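Side-chain contacts in citrinin polyketide synthase (Monascus purpureus, PDB 5MPT), which builds the polyketide precursor of the mycotoxin citrinin from malonyl-CoA units and, through its C-methyltransferase domain, the part in this structure, adds methyl groups to the growing chain: residues Gly218-Thr221 against Val222-Pro226; Val185-Gln188 against Gln189-Phe193. All blocks are in the same frame, centred on the assembly; numbering follows the deposited sequence.

Interaction 1: Gly218-Thr221 against Val222-Pro226; sequences GGTT and VKMLP. With SAH (S-adenosyl-L-homocysteine), chain B.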
ATOM      1  N   GLY A 218      -6.768   9.621  -3.027  1.00 27.63           N
ATOM      2  CA  GLY A 218      -5.953  10.657  -3.619  1.00 27.97           C
ATOM      3  C   GLY A 218      -4.653  10.895  -2.902  1.00 26.35           C
ATOM      4  O   GLY A 218      -4.146  12.023  -2.922  1.00 26.49           O
ATOM      5  N   GLY A 219      -4.077   9.858  -2.285  1.00 23.79           N
ATOM      6  CA  GLY A 219      -2.839  10.043  -1.549  1.00 22.35           C
ATOM      7  C   GLY A 219      -1.690  10.374  -2.472  1.00 21.82           C
ATOM      8  O   GLY A 219      -0.795  11.156  -2.120  1.00 23.38           O
ATOM      9  N   THR A 220      -1.706   9.799  -3.662  1.00 21.11           N
ATOM     10  CA  THR A 220      -0.777  10.147  -4.713  1.00 20.90           C
ATOM     11  C   THR A 220      -1.302  11.321  -5.522  1.00 22.41           C
ATOM     12  O   THR A 220      -0.545  12.238  -5.849  1.00 22.40           O
ATOM     13  CB  THR A 220      -0.549   8.931  -5.613  1.00 20.95           C
ATOM     14  OG1 THR A 220       0.001   7.860  -4.832  1.00 21.30           O
ATOM     15  CG2 THR A 220       0.397   9.271  -6.764  1.00 21.58           C
ATOM     16  N   THR A 221      -2.592  11.295  -5.829  1.00 23.34           N
ATOM     17  CA  THR A 221      -3.196  12.312  -6.676  1.00 25.40           C
ATOM     18  C   THR A 221      -2.954  13.710  -6.135  1.00 26.17           C
ATOM     19  O   THR A 221      -2.695  14.641  -6.910  1.00 27.37           O
ATOM     20  CB  THR A 221      -4.694  12.045  -6.796  1.00 26.88           C
ATOM     21  OG1 THR A 221      -4.922  10.629  -6.827  1.00 26.76           O
ATOM     22  CG2 THR A 221      -5.256  12.699  -8.041  1.00 27.51           C
ATOM     23  N   VAL A 222      -3.046  13.887  -4.818  1.00 26.48           N
ATOM     24  CA  VAL A 222      -2.934  15.226  -4.249  1.00 27.06           C
ATOM     25  C   VAL A 222      -1.557  15.835  -4.486  1.00 27.02           C
ATOM     26  O   VAL A 222      -1.421  17.058  -4.453  1.00 30.97           O
ATOM     27  CB  VAL A 222      -3.280  15.241  -2.744  1.00 27.28           C
ATOM     28  CG1 VAL A 222      -2.276  14.429  -1.913  1.00 25.30           C
ATOM     29  CG2 VAL A 222      -3.339  16.666  -2.239  1.00 29.26           C
ATOM     30  N   LYS A 223      -0.523  15.016  -4.709  1.00 22.96           N
ATOM     31  CA  LYS A 223       0.786  15.525  -5.084  1.00 22.73           C
ATOM     32  C   LYS A 223       0.972  15.676  -6.589  1.00 22.85           C
ATOM     33  O   LYS A 223       1.682  16.594  -7.025  1.00 24.32           O
ATOM     34  CB  LYS A 223       1.871  14.601  -4.540  1.00 24.05           C
ATOM     35  CG  LYS A 223       1.844  14.451  -3.012  1.00 27.97           C
ATOM     36  CD  LYS A 223       1.870  15.783  -2.271  1.00 30.28           C
ATOM     37  CE  LYS A 223       3.198  16.462  -2.433  1.00 31.78           C
ATOM     38  NZ  LYS A 223       4.266  15.658  -1.767  1.00 32.53           N
ATOM     39  N   MET A 224       0.371  14.798  -7.394  1.00 25.25           N
ATOM     40  CA  MET A 224       0.626  14.831  -8.828  1.00 24.52           C
ATOM     41  C   MET A 224       0.012  16.065  -9.473  1.00 24.87           C
ATOM     42  O   MET A 224       0.596  16.651 -10.396  1.00 27.25           O
ATOM     43  CB  MET A 224       0.085  13.562  -9.469  1.00 24.23           C
ATOM     44  CG  MET A 224       0.791  12.297  -9.021  1.00 26.14           C
ATOM     45  SD  MET A 224       2.535  12.332  -9.434  1.00 30.41           S
ATOM     46  CE  MET A 224       3.329  11.509  -8.071  1.00 31.36           C
ATOM     47  N   LEU A 225      -1.166  16.476  -9.007  1.00 25.15           N
ATOM     48  CA  LEU A 225      -1.893  17.544  -9.692  1.00 29.63           C
ATOM     49  C   LEU A 225      -1.185  18.877  -9.545  1.00 32.18           C
ATOM     50  O   LEU A 225      -0.955  19.541 -10.571  1.00 32.18           O
ATOM     51  CB  LEU A 225      -3.334  17.607  -9.178  1.00 32.03           C
ATOM     52  CG  LEU A 225      -4.345  16.600  -9.742  1.00 35.22           C
ATOM     53  CD1 LEU A 225      -3.711  15.237  -9.994  1.00 37.77           C
ATOM     54  CD2 LEU A 225      -5.537  16.468  -8.821  1.00 35.68           C
ATOM     55  N   PRO A 226      -0.834  19.339  -8.335  1.00 32.77           N
ATOM     56  CA  PRO A 226      -0.017  20.558  -8.221  1.00 31.07           C
ATOM     57  C   PRO A 226       1.289  20.453  -8.965  1.00 28.87           C
ATOM     58  O   PRO A 226       1.763  21.449  -9.535  1.00 29.56           O
ATOM     59  CB  PRO A 226       0.210  20.687  -6.709  1.00 33.59           C
ATOM     60  CG  PRO A 226      -0.874  19.926  -6.093  1.00 35.21           C
ATOM     61  CD  PRO A 226      -1.194  18.802  -7.012  1.00 34.31           C
TER
HETATM   62  N   SAH B2201      -3.868   4.594  -3.974  1.00 23.29           N
HETATM   63  CA  SAH B2201      -4.679   4.463  -2.726  1.00 23.82           C
HETATM   64  CB  SAH B2201      -4.073   3.676  -1.570  1.00 24.69           C
HETATM   65  CG  SAH B2201      -4.076   2.169  -1.753  1.00 24.25           C
HETATM   66  SD  SAH B2201      -5.741   1.586  -1.279  1.00 25.90           S
HETATM   67  C   SAH B2201      -4.981   5.900  -2.216  1.00 24.99           C
HETATM   68  O   SAH B2201      -6.101   5.945  -1.527  1.00 26.98           O
HETATM   69  OXT SAH B2201      -4.259   6.850  -2.391  1.00 24.69           O
HETATM   70  C5' SAH B2201      -6.190   0.508  -2.664  1.00 25.52           C
HETATM   71  C4' SAH B2201      -7.116   1.259  -3.599  1.00 24.83           C
HETATM   72  O4' SAH B2201      -7.311   0.380  -4.728  1.00 27.15           O
HETATM   73  C3' SAH B2201      -8.508   1.571  -3.035  1.00 25.50           C
HETATM   74  O3' SAH B2201      -8.818   2.911  -3.406  1.00 23.61           O
HETATM   75  C2' SAH B2201      -9.416   0.546  -3.736  1.00 26.24           C
HETATM   76  O2' SAH B2201     -10.731   1.045  -3.969  1.00 26.86           O
HETATM   77  C1' SAH B2201      -8.678   0.357  -5.056  1.00 26.67           C
HETATM   78  N9  SAH B2201      -8.943  -0.889  -5.765  1.00 24.65           N
HETATM   79  C8  SAH B2201      -9.086  -2.147  -5.243  1.00 25.96           C
HETATM   80  N7  SAH B2201      -9.369  -3.068  -6.132  1.00 25.94           N
HETATM   81  C5  SAH B2201      -9.422  -2.365  -7.328  1.00 23.73           C
HETATM   82  C6  SAH B2201      -9.684  -2.760  -8.654  1.00 23.80           C
HETATM   83  N6  SAH B2201      -9.994  -4.011  -9.015  1.00 23.45           N
HETATM   84  N1  SAH B2201      -9.653  -1.808  -9.605  1.00 23.82           N
HETATM   85  C2  SAH B2201      -9.378  -0.547  -9.255  1.00 22.92           C
HETATM   86  N3  SAH B2201      -9.110  -0.053  -8.046  1.00 22.76           N
HETATM   87  C4  SAH B2201      -9.153  -1.021  -7.116  1.00 23.11           C

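Interaction 2: Val185-Gln188 against Gln189-Phe193; sequences VWIQ and QAEFF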
ATOM      1  N   VAL A 185       7.028   9.113   1.318  1.00 21.79           N
ATOM      2  CA  VAL A 185       8.408   9.089   0.833  1.00 19.85           C
ATOM      3  C   VAL A 185       8.434   8.742  -0.651  1.00 19.79           C
ATOM      4  O   VAL A 185       9.047   9.445  -1.475  1.00 18.84           O
ATOM      5  CB  VAL A 185       9.235   8.091   1.665  1.00 19.89           C
ATOM      6  CG1 VAL A 185      10.414   7.515   0.832  1.00 19.51           C
ATOM      7  CG2 VAL A 185       9.715   8.769   2.916  1.00 21.20           C
ATOM      8  N   TRP A 186       7.779   7.643  -1.011  1.00 20.70           N
ATOM      9  CA  TRP A 186       7.855   7.159  -2.381  1.00 20.98           C
ATOM     10  C   TRP A 186       6.951   7.931  -3.332  1.00 20.45           C
ATOM     11  O   TRP A 186       7.260   8.005  -4.521  1.00 20.08           O
ATOM     12  CB  TRP A 186       7.526   5.663  -2.424  1.00 20.09           C
ATOM     13  CG  TRP A 186       8.670   4.872  -1.890  1.00 21.23           C
ATOM     14  CD1 TRP A 186       9.811   4.526  -2.553  1.00 23.38           C
ATOM     15  CD2 TRP A 186       8.817   4.383  -0.552  1.00 20.75           C
ATOM     16  NE1 TRP A 186      10.659   3.838  -1.719  1.00 23.44           N
ATOM     17  CE2 TRP A 186      10.066   3.725  -0.491  1.00 23.01           C
ATOM     18  CE3 TRP A 186       7.998   4.396   0.584  1.00 19.26           C
ATOM     19  CZ2 TRP A 186      10.529   3.126   0.658  1.00 23.80           C
ATOM     20  CZ3 TRP A 186       8.468   3.820   1.714  1.00 20.11           C
ATOM     21  CH2 TRP A 186       9.717   3.169   1.743  1.00 22.46           C
ATOM     22  N   ILE A 187       5.891   8.560  -2.819  1.00 20.77           N
ATOM     23  CA  ILE A 187       5.114   9.493  -3.626  1.00 21.50           C
ATOM     24  C   ILE A 187       5.961  10.704  -3.970  1.00 20.66           C
ATOM     25  O   ILE A 187       5.984  11.165  -5.111  1.00 23.19           O
ATOM     26  CB  ILE A 187       3.817   9.890  -2.887  1.00 22.70           C
ATOM     27  CG1 ILE A 187       2.925   8.657  -2.656  1.00 24.41           C
ATOM     28  CG2 ILE A 187       3.065  10.946  -3.691  1.00 23.82           C
ATOM     29  CD1 ILE A 187       1.649   8.927  -1.800  1.00 25.36           C
ATOM     30  N   GLN A 188       6.687  11.230  -2.981  1.00 20.82           N
ATOM     31  CA  GLN A 188       7.581  12.344  -3.249  1.00 21.17           C
ATOM     32  C   GLN A 188       8.648  11.940  -4.248  1.00 19.52           C
ATOM     33  O   GLN A 188       9.008  12.721  -5.121  1.00 20.39           O
ATOM     34  CB  GLN A 188       8.192  12.819  -1.925  1.00 22.39           C
ATOM     35  CG  GLN A 188       8.938  14.113  -2.012  1.00 25.64           C
ATOM     36  CD  GLN A 188       8.027  15.324  -2.088  1.00 27.63           C
ATOM     37  OE1 GLN A 188       7.163  15.519  -1.227  1.00 29.15           O
ATOM     38  NE2 GLN A 188       8.216  16.152  -3.131  1.00 26.58           N
ATOM     39  N   GLN A 189       9.168  10.725  -4.137  1.00 18.85           N
ATOM     40  CA  GLN A 189      10.168  10.257  -5.089  1.00 17.39           C
ATOM     41  C   GLN A 189       9.579  10.132  -6.494  1.00 17.81           C
ATOM     42  O   GLN A 189      10.237  10.447  -7.490  1.00 19.42           O
ATOM     43  CB  GLN A 189      10.740   8.930  -4.590  1.00 18.04           C
ATOM     44  CG  GLN A 189      11.844   8.405  -5.469  1.00 18.24           C
ATOM     45  CD  GLN A 189      12.355   7.071  -4.992  1.00 22.07           C
ATOM     46  OE1 GLN A 189      11.618   6.311  -4.393  1.00 24.10           O
ATOM     47  NE2 GLN A 189      13.627   6.773  -5.262  1.00 23.90           N
ATOM     48  N   ALA A 190       8.322   9.715  -6.587  1.00 18.96           N
ATOM     49  CA  ALA A 190       7.678   9.651  -7.882  1.00 18.83           C
ATOM     50  C   ALA A 190       7.502  11.035  -8.475  1.00 19.85           C
ATOM     51  O   ALA A 190       7.631  11.194  -9.696  1.00 18.55           O
ATOM     52  CB  ALA A 190       6.331   8.909  -7.763  1.00 19.98           C
ATOM     53  N   GLU A 191       7.184  12.041  -7.653  1.00 21.37           N
ATOM     54  CA  GLU A 191       7.171  13.421  -8.150  1.00 22.99           C
ATOM     55  C   GLU A 191       8.499  13.792  -8.800  1.00 20.19           C
ATOM     56  O   GLU A 191       8.526  14.374  -9.879  1.00 21.02           O
ATOM     57  CB  GLU A 191       6.859  14.413  -7.039  1.00 27.05           C
ATOM     58  CG  GLU A 191       5.497  14.242  -6.388  1.00 28.35           C
ATOM     59  CD  GLU A 191       5.336  15.213  -5.235  1.00 30.69           C
ATOM     60  OE1 GLU A 191       5.157  14.735  -4.087  1.00 32.01           O
ATOM     61  OE2 GLU A 191       5.425  16.444  -5.477  1.00 32.43           O
ATOM     62  N   PHE A 192       9.613  13.506  -8.124  1.00 19.25           N
ATOM     63  CA  PHE A 192      10.934  13.831  -8.649  1.00 19.79           C
ATOM     64  C   PHE A 192      11.194  13.122  -9.975  1.00 19.55           C
ATOM     65  O   PHE A 192      11.655  13.733 -10.961  1.00 21.07           O
ATOM     66  CB  PHE A 192      11.983  13.473  -7.574  1.00 18.55           C
ATOM     67  CG  PHE A 192      13.386  13.699  -7.997  1.00 19.91           C
ATOM     68  CD1 PHE A 192      13.783  14.919  -8.538  1.00 19.61           C
ATOM     69  CD2 PHE A 192      14.326  12.687  -7.852  1.00 22.99           C
ATOM     70  CE1 PHE A 192      15.124  15.134  -8.868  1.00 20.27           C
ATOM     71  CE2 PHE A 192      15.654  12.883  -8.224  1.00 24.12           C
ATOM     72  CZ  PHE A 192      16.052  14.105  -8.725  1.00 21.78           C
ATOM     73  N   PHE A 193      10.837  11.844 -10.043  1.00 19.17           N
ATOM     74  CA  PHE A 193      10.998  11.095 -11.272  1.00 19.38           C
ATOM     75  C   PHE A 193      10.224  11.768 -12.401  1.00 19.53           C
ATOM     76  O   PHE A 193      10.763  12.026 -13.491  1.00 19.92           O
ATOM     77  CB  PHE A 193      10.523   9.658 -11.066  1.00 18.13           C
ATOM     78  CG  PHE A 193      10.213   8.947 -12.341  1.00 18.82           C
ATOM     79  CD1 PHE A 193      11.212   8.689 -13.269  1.00 19.18           C
ATOM     80  CD2 PHE A 193       8.917   8.535 -12.615  1.00 19.41           C
ATOM     81  CE1 PHE A 193      10.957   8.060 -14.463  1.00 20.66           C
ATOM     82  CE2 PHE A 193       8.641   7.887 -13.808  1.00 21.65           C
ATOM     83  CZ  PHE A 193       9.660   7.655 -14.752  1.00 21.91           C
TER
HETATM   84  O   HOH W   1       6.301  18.146  -3.424  1.00 35.68           O

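Interaction 1: Gly218-Thr221 against Val222-Pro226
Gly218-Thr221 meets Val222-Pro226 in a local contact at the start of helix 221-231, where the loop after strand 208-213 winds into the first turns. The side chains of Thr221 and Leu225, one turn apart, lie side by side and point the same way. Thr221 CG2 touches Leu225 CD1 at 3.6 Å. Thr221 OG1 stands beside the backbone N (chi1 -36°), which places the methyl CG2 roughly anti to N, on the Leu225 side. OG1 bonds to Glu212, on the strand before the loop. Thr220 crosses Met224 obliquely, its CG2 3.8 Å from Met224 CG. The thioether bends back, which brings Met224 CE to 3.9 Å from the same methyl. Thr220 OG1 is hydrogen-bonded to Thr285. The turn belongs to the glycine-rich loop that follows the first strand of the Rossmann-like methyltransferase fold, and Gly218 and Gly219 are part of that loop. Gly219 N gives a hydrogen bond of 3.0 Å to OXT of S-adenosyl-L-homocysteine. Gly218 O accepts Val222 N at 2.9 Å. Thr220 O is gripped twice. Met224 N reaches it in the carbonyl plane at 3.1 Å, while Lys223 N comes from above that plane at 3.0 Å. Leu225 N bonds nearly straight on to Thr221 O at 3.2 Å. Val222 CG1 sits between its backbone N and carbonyl carbon and packs over Gly218 O and Gly219 O. Beyond the helix, Leu225 and Thr221 both rest on Tyr237 of strand 235-241.

Interaction 2: Val185-Gln188 against Gln189-Phe193
Glu191 OE2 takes a 2.8 Å hydrogen bond from a water, and the same water accepts Gln188 NE2 at 2.8 Å. The water thus bridges two side chains three residues apart on helix 181-198. The amide and the carboxylate cross with their planes 44° apart, and Gln188 NE2 lies 3.5 Å from Glu191 OE1. Gln188 is bent at chi2 (76°), which turns its amide along the helix to the carboxylate. In Glu191, CG beside the backbone N and an extended chain bring the carboxylate back to Gln188, with OE1 near Gln188 CA. Lys223 of helix 221-231 pairs with Glu191 OE1 in a salt bridge and bonds to Gln188 OE1. This charge probably helps to keep Glu191 ionised. On another side of the helix, Gln189 crosses Trp186 obliquely, ring and amide planes 44° apart. Gln189 OE1 comes to 3.1 Å from Trp186 CD1. This oxygen is buried and has no hydrogen-bonding partner in the model, whereas Gln189 NE2 bonds to Ala24 O and Thr28 OG1. Val185 CG1 lies over the centre of one Trp186 ring face, 3.8 Å above its plane. The backbone is regular alpha helix, as in Glu191 N to Ile187 O at 2.9 Å and Phe192 N to Gln188 O at 3.2 Å. Against the central sheet of the methyltransferase domain, Ile187 packs on Leu314, and Ala190 and Phe193 on Leu312, of strand 309-316. Strand 375-381 meets Gln189, Ala190 and Phe193, and helix 221-231 packs on Ile187, Ala190 and Glu191.

From the N terminus the chain reaches interaction 2 first, on helix 181-198. It then runs through strand 208-213 to interaction 1, where the loop enters helix 221-231. The two are in series: neither encloses nor crosses the other. Each spans a few residues and closes no long loop. Their centres lie about 11 Å apart, and they touch. The polar link through Lys223 ties the two helices together. Near the ligand, Ile187 CD1 packs on Gly219 O and Thr220 OG1. Helix 181-198 thereby backs the turn that holds the carboxylate of S-adenosyl-L-homocysteine, and both helices pack on the central sheet.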